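Local coordinates for protein amorpha-4,11-diene synthase (Artemisia annua, PDB 4GAX) that probably cyclises farnesyl diphosphate, with release of diphosphate, to a sesquiterpene product, as plant sesquiterpene synthases do, at residues V283-F287 against Y549-V553; L503-I507 against V529-D533. All coordinates share one frame; numbering follows the deposited sequence.

Contact 1. Residues V283-F287 against Y549-V553; sequences VECYF and YKNLV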
loop_
_atom_site.group_PDB
_atom_site.type_symbol
_atom_site.label_atom_id
_atom_site.label_comp_id
_atom_site.label_asym_id
_atom_site.label_seq_id
_atom_site.Cartn_x
_atom_site.Cartn_y
_atom_site.Cartn_z
ATOM N N VAL A 283 -0.488 -16.826 2.856
ATOM C CA VAL A 283 -0.242 -15.793 3.864
ATOM C C VAL A 283 0.291 -14.549 3.172
ATOM O O VAL A 283 -0.129 -13.420 3.455
ATOM C CB VAL A 283 0.765 -16.259 4.943
ATOM C CG1 VAL A 283 1.088 -15.101 5.907
ATOM C CG2 VAL A 283 0.207 -17.454 5.709
ATOM N N GLU A 284 1.193 -14.781 2.230
ATOM C CA GLU A 284 1.769 -13.723 1.409
ATOM C C GLU A 284 0.737 -12.989 0.544
ATOM O O GLU A 284 0.795 -11.766 0.395
ATOM C CB GLU A 284 2.904 -14.301 0.556
ATOM C CG GLU A 284 4.153 -14.702 1.377
ATOM C CD GLU A 284 3.984 -15.977 2.231
ATOM O OE1 GLU A 284 3.036 -16.767 2.003
ATOM O OE2 GLU A 284 4.813 -16.191 3.147
ATOM N N CYS A 285 -0.219 -13.715 -0.020
ATOM C CA CYS A 285 -1.248 -13.059 -0.835
ATOM C C CYS A 285 -2.132 -12.204 0.063
ATOM O O CYS A 285 -2.513 -11.090 -0.295
ATOM C CB CYS A 285 -2.101 -14.088 -1.574
ATOM S SG CYS A 285 -1.165 -15.095 -2.770
ATOM N N TYR A 286 -2.460 -12.732 1.235
ATOM C CA TYR A 286 -3.277 -11.978 2.188
ATOM C C TYR A 286 -2.578 -10.690 2.657
ATOM O O TYR A 286 -3.209 -9.639 2.756
ATOM C CB TYR A 286 -3.643 -12.846 3.404
ATOM C CG TYR A 286 -4.432 -12.048 4.407
ATOM C CD1 TYR A 286 -3.919 -11.753 5.662
ATOM C CD2 TYR A 286 -5.678 -11.552 4.076
ATOM C CE1 TYR A 286 -4.657 -10.973 6.578
ATOM C CE2 TYR A 286 -6.417 -10.780 4.967
ATOM C CZ TYR A 286 -5.898 -10.495 6.218
ATOM O OH TYR A 286 -6.636 -9.720 7.094
ATOM N N PHE A 287 -1.273 -10.775 2.928
ATOM C CA PHE A 287 -0.524 -9.622 3.434
ATOM C C PHE A 287 -0.544 -8.505 2.406
ATOM O O PHE A 287 -0.691 -7.333 2.739
ATOM C CB PHE A 287 0.924 -10.013 3.794
ATOM C CG PHE A 287 1.648 -8.971 4.610
ATOM C CD1 PHE A 287 1.286 -8.733 5.932
ATOM C CD2 PHE A 287 2.686 -8.231 4.058
ATOM C CE1 PHE A 287 1.944 -7.758 6.692
ATOM C CE2 PHE A 287 3.353 -7.261 4.814
ATOM C CZ PHE A 287 2.979 -7.021 6.128
ATOM N N TYR A 549 10.518 -8.608 5.789
ATOM C CA TYR A 549 9.148 -8.933 5.407
ATOM C C TYR A 549 8.499 -9.878 6.421
ATOM O O TYR A 549 7.320 -9.725 6.756
ATOM C CB TYR A 549 9.135 -9.557 4.005
ATOM C CG TYR A 549 7.758 -9.829 3.433
ATOM C CD1 TYR A 549 7.187 -8.964 2.503
ATOM C CD2 TYR A 549 7.038 -10.960 3.808
ATOM C CE1 TYR A 549 5.922 -9.211 1.973
ATOM C CE2 TYR A 549 5.782 -11.218 3.287
ATOM C CZ TYR A 549 5.230 -10.348 2.370
ATOM O OH TYR A 549 3.980 -10.620 1.859
ATOM N N LYS A 550 9.265 -10.854 6.904
ATOM C CA LYS A 550 8.712 -11.843 7.827
ATOM C C LYS A 550 8.226 -11.188 9.116
ATOM O O LYS A 550 7.153 -11.516 9.627
ATOM C CB LYS A 550 9.727 -12.930 8.164
ATOM C CG LYS A 550 9.089 -14.155 8.820
ATOM C CD LYS A 550 9.987 -14.777 9.874
ATOM C CE LYS A 550 11.297 -15.270 9.286
ATOM N NZ LYS A 550 12.164 -15.890 10.335
ATOM N N ASN A 551 9.012 -10.262 9.651
ATOM C CA ASN A 551 8.630 -9.652 10.916
ATOM C C ASN A 551 7.502 -8.643 10.805
ATOM O O ASN A 551 6.779 -8.422 11.775
ATOM C CB ASN A 551 9.838 -9.085 11.658
ATOM C CG ASN A 551 10.613 -10.163 12.390
ATOM O OD1 ASN A 551 10.361 -10.444 13.569
ATOM N ND2 ASN A 551 11.549 -10.791 11.688
ATOM N N LEU A 552 7.352 -8.036 9.629
ATOM C CA LEU A 552 6.210 -7.176 9.370
ATOM C C LEU A 552 4.936 -8.004 9.483
ATOM O O LEU A 552 3.958 -7.567 10.103
ATOM C CB LEU A 552 6.289 -6.536 7.973
ATOM C CG LEU A 552 7.398 -5.508 7.726
ATOM C CD1 LEU A 552 7.340 -5.015 6.293
ATOM C CD2 LEU A 552 7.315 -4.327 8.693
ATOM N N VAL A 553 4.952 -9.198 8.889
ATOM C CA VAL A 553 3.800 -10.097 8.943
ATOM C C VAL A 553 3.482 -10.455 10.394
ATOM O O VAL A 553 2.330 -10.390 10.822
ATOM C CB VAL A 553 4.050 -11.379 8.119
ATOM C CG1 VAL A 553 2.865 -12.335 8.243
ATOM C CG2 VAL A 553 4.307 -11.023 6.665
#
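Two helices of the class I terpene synthase domain meet where Phe-287 of helix 282-292 enters among Tyr-549, Leu-552 and Val-553 of helix 547-557. The short axes pass 11.6 Å apart at 73°. Phe-287 carries the largest share of the contact. A chi1 of -167° places its CG opposite the amide N and carries the ring to the 547-557 helix. There CG2 of Val-553 lies over the centre of the Phe-287 ring, 3.9 Å from the centroid and almost on the normal, which defines a CH-pi contact. The CE1 corner reaches the backbone, with Phe-287 CE1 3.7 Å from Val-553 CA, while CZ meets Leu-552 CB at 3.8 Å. CD2 leads the edge of Phe-287 to the hydroxyl end of the Tyr-549 face, Phe-287 CD2 lying 3.5 Å from Tyr-549 OH; centroids 5.3 Å apart and planes at 66° make this pair T-shaped. Cutting Phe-287 back to an alanine is likely to leave the Val-553 methyl and the Tyr-549 ring without their aromatic partner and a gap between the helices. Beyond the ring, Val-283 CG1 touches Val-553 CG1 at 4.0 Å, and both valines also pack on Trp-37. The indole NE1 of Trp-37 hydrogen-bonds Glu-284 OE2, satisfying a carboxylate oxygen on a buried residue. This is helix-to-helix packing inside the all-alpha class I terpene synthase fold, joining helix 547-557 to helix 282-292.

Contact 2. Residues L503-I507 against V529-D533; sequences LWKDI and VHFLD
Segments 503-507 and 529-533 run nearly antiparallel, their axes at 161° and 12.2 Å apart, a separation wide enough for an indole to reach across. Trp-504 spans it: chi1 of -67° sets CG anti to the carbonyl carbon, and the far end of the six-membered ring is what reaches the 529-533 helix. Its CZ3 corner meets two side chains, with Trp-504 CZ3 3.7 Å from Val-529 CG1 and 3.5 Å from His-530 CD2. The indole and imidazole planes are only 28° apart, but the rings are displaced, with centroids of the six-membered ring and the imidazole 5.6 Å apart, so little of one lies over the other; corner contact, not a full stack, joins them. At the indole edge, near its plane, Trp-504 CH2 comes 3.6 Å from Val-529 O. Val-529 CG1 also receives the end of Ile-507, whose CD1 lies 3.8 Å away, so this one methyl meets both Trp-504 and Ile-507. Polar bridging comes from a water that accepts from Trp-504 NE1 at 3.1 Å and donates to Asp-533 OD1 at 2.8 Å, tying the indole's N-H to the carboxylate. Lys-216 makes a cation-pi contact with Trp-504, and Trp-215 packs edge-to-face with His-530. Trp-504 and Ile-507 also touch helix 447-461. The arrangement is that of an antiparallel helical hairpin, 489-513 and 519-535, in the class I terpene synthase fold.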
loop_
_atom_site.group_PDB
_atom_site.type_symbol
_atom_site.label_atom_id
_atom_site.label_comp_id
_atom_site.label_asym_id
_atom_site.label_seq_id
_atom_site.Cartn_x
_atom_site.Cartn_y
_atom_site.Cartn_z
ATOM N N LEU A 503 10.189 8.742 -9.562
ATOM C CA LEU A 503 8.891 8.072 -9.709
ATOM C C LEU A 503 7.964 8.311 -8.522
ATOM O O LEU A 503 6.759 8.523 -8.701
ATOM C CB LEU A 503 9.093 6.570 -9.945
ATOM C CG LEU A 503 9.600 6.256 -11.348
ATOM C CD1 LEU A 503 10.141 4.836 -11.395
ATOM C CD2 LEU A 503 8.490 6.450 -12.384
ATOM N N TRP A 504 8.490 8.260 -7.302
ATOM C CA TRP A 504 7.631 8.516 -6.145
ATOM C C TRP A 504 7.064 9.926 -6.244
ATOM O O TRP A 504 5.908 10.171 -5.874
ATOM C CB TRP A 504 8.391 8.362 -4.813
ATOM C CG TRP A 504 8.841 6.951 -4.474
ATOM C CD1 TRP A 504 10.134 6.506 -4.363
ATOM C CD2 TRP A 504 8.002 5.822 -4.170
ATOM N NE1 TRP A 504 10.146 5.170 -4.026
ATOM C CE2 TRP A 504 8.854 4.726 -3.901
ATOM C CE3 TRP A 504 6.615 5.628 -4.096
ATOM C CZ2 TRP A 504 8.365 3.456 -3.571
ATOM C CZ3 TRP A 504 6.127 4.356 -3.768
ATOM C CH2 TRP A 504 7.000 3.294 -3.511
ATOM N N LYS A 505 7.882 10.861 -6.719
ATOM C CA LYS A 505 7.415 12.237 -6.877
ATOM C C LYS A 505 6.344 12.336 -7.973
ATOM O O LYS A 505 5.354 13.066 -7.823
ATOM C CB LYS A 505 8.593 13.192 -7.145
ATOM C CG LYS A 505 9.366 13.571 -5.864
ATOM C CD LYS A 505 10.516 14.556 -6.125
ATOM C CE LYS A 505 11.594 13.931 -6.988
ATOM N NZ LYS A 505 12.727 14.891 -7.183
ATOM N N ASP A 506 6.545 11.618 -9.075
ATOM C CA ASP A 506 5.546 11.582 -10.145
ATOM C C ASP A 506 4.230 11.028 -9.614
ATOM O O ASP A 506 3.142 11.524 -9.930
ATOM C CB ASP A 506 6.033 10.701 -11.300
ATOM C CG ASP A 506 7.090 11.378 -12.145
ATOM O OD1 ASP A 506 7.030 12.623 -12.297
ATOM O OD2 ASP A 506 7.979 10.662 -12.661
ATOM N N ILE A 507 4.331 9.988 -8.798
ATOM C CA ILE A 507 3.135 9.360 -8.232
ATOM C C ILE A 507 2.412 10.272 -7.245
ATOM O O ILE A 507 1.170 10.291 -7.195
ATOM C CB ILE A 507 3.497 8.014 -7.578
ATOM C CG1 ILE A 507 3.807 6.999 -8.685
ATOM C CG2 ILE A 507 2.356 7.502 -6.705
ATOM C CD1 ILE A 507 4.713 5.880 -8.240
ATOM N N VAL A 529 0.661 1.023 -4.144
ATOM C CA VAL A 529 1.937 1.527 -4.689
ATOM C C VAL A 529 3.022 1.547 -3.615
ATOM O O VAL A 529 4.149 1.116 -3.851
ATOM C CB VAL A 529 1.790 2.965 -5.275
ATOM C CG1 VAL A 529 3.147 3.502 -5.723
ATOM C CG2 VAL A 529 0.820 2.970 -6.451
ATOM N N HIS A 530 2.689 2.040 -2.425
ATOM C CA HIS A 530 3.670 2.055 -1.333
ATOM C C HIS A 530 4.059 0.645 -0.896
ATOM O O HIS A 530 5.203 0.392 -0.486
ATOM C CB HIS A 530 3.144 2.872 -0.145
ATOM C CG HIS A 530 3.189 4.348 -0.379
ATOM N ND1 HIS A 530 2.197 5.205 0.048
ATOM C CD2 HIS A 530 4.117 5.117 -0.996
ATOM C CE1 HIS A 530 2.509 6.442 -0.303
ATOM N NE2 HIS A 530 3.667 6.415 -0.944
ATOM N N PHE A 531 3.117 -0.284 -1.012
ATOM C CA PHE A 531 3.430 -1.686 -0.716
ATOM C C PHE A 531 4.584 -2.240 -1.547
ATOM O O PHE A 531 5.328 -3.148 -1.100
ATOM C CB PHE A 531 2.192 -2.576 -0.882
ATOM C CG PHE A 531 2.467 -4.016 -0.607
ATOM C CD1 PHE A 531 2.684 -4.447 0.692
ATOM C CD2 PHE A 531 2.539 -4.938 -1.639
ATOM C CE1 PHE A 531 2.953 -5.778 0.962
ATOM C CE2 PHE A 531 2.804 -6.281 -1.374
ATOM C CZ PHE A 531 3.009 -6.699 -0.070
ATOM N N LEU A 532 4.764 -1.710 -2.753
ATOM C CA LEU A 532 5.821 -2.232 -3.636
ATOM C C LEU A 532 7.178 -2.087 -2.972
ATOM O O LEU A 532 8.082 -2.901 -3.195
ATOM C CB LEU A 532 5.837 -1.511 -4.991
ATOM C CG LEU A 532 4.581 -1.547 -5.878
ATOM C CD1 LEU A 532 4.662 -0.476 -6.979
ATOM C CD2 LEU A 532 4.396 -2.915 -6.484
ATOM N N ASP A 533 7.313 -1.057 -2.139
ATOM C CA ASP A 533 8.567 -0.826 -1.424
ATOM C C ASP A 533 8.834 -1.946 -0.424
ATOM O O ASP A 533 9.986 -2.268 -0.152
ATOM C CB ASP A 533 8.541 0.533 -0.709
ATOM C CG ASP A 533 9.929 1.141 -0.560
ATOM O OD1 ASP A 533 10.754 1.018 -1.500
ATOM O OD2 ASP A 533 10.197 1.743 0.499
HETATM O O HOH W 1 12.005 3.341 -2.383
#

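Helix 519-535 connects the two contacts. It offers Val-529, His-530 and Asp-533 to helix 489-513 in contact 2, while Phe-531, its CB directed away from that partner, reaches contact 1: Phe-531 CE1 lies 4.0 Å from Phe-287 CD2. The contact centres are about 19 Å apart. Contact 2 closes a local hairpin, its nearest ends 22 positions apart in sequence, against 262 for contact 1, which brings helix 547-557 back to 282-292. Neither contact contains a metal or substrate. Their neighbours lead to the probable active site: Cys-285 packs on helix 299-322, which bears the aspartate-rich DDIYD sequence, and Ile-507 on helix 447-461, at whose end the sequence is consistent with the start of the NSE/DTE metal motif.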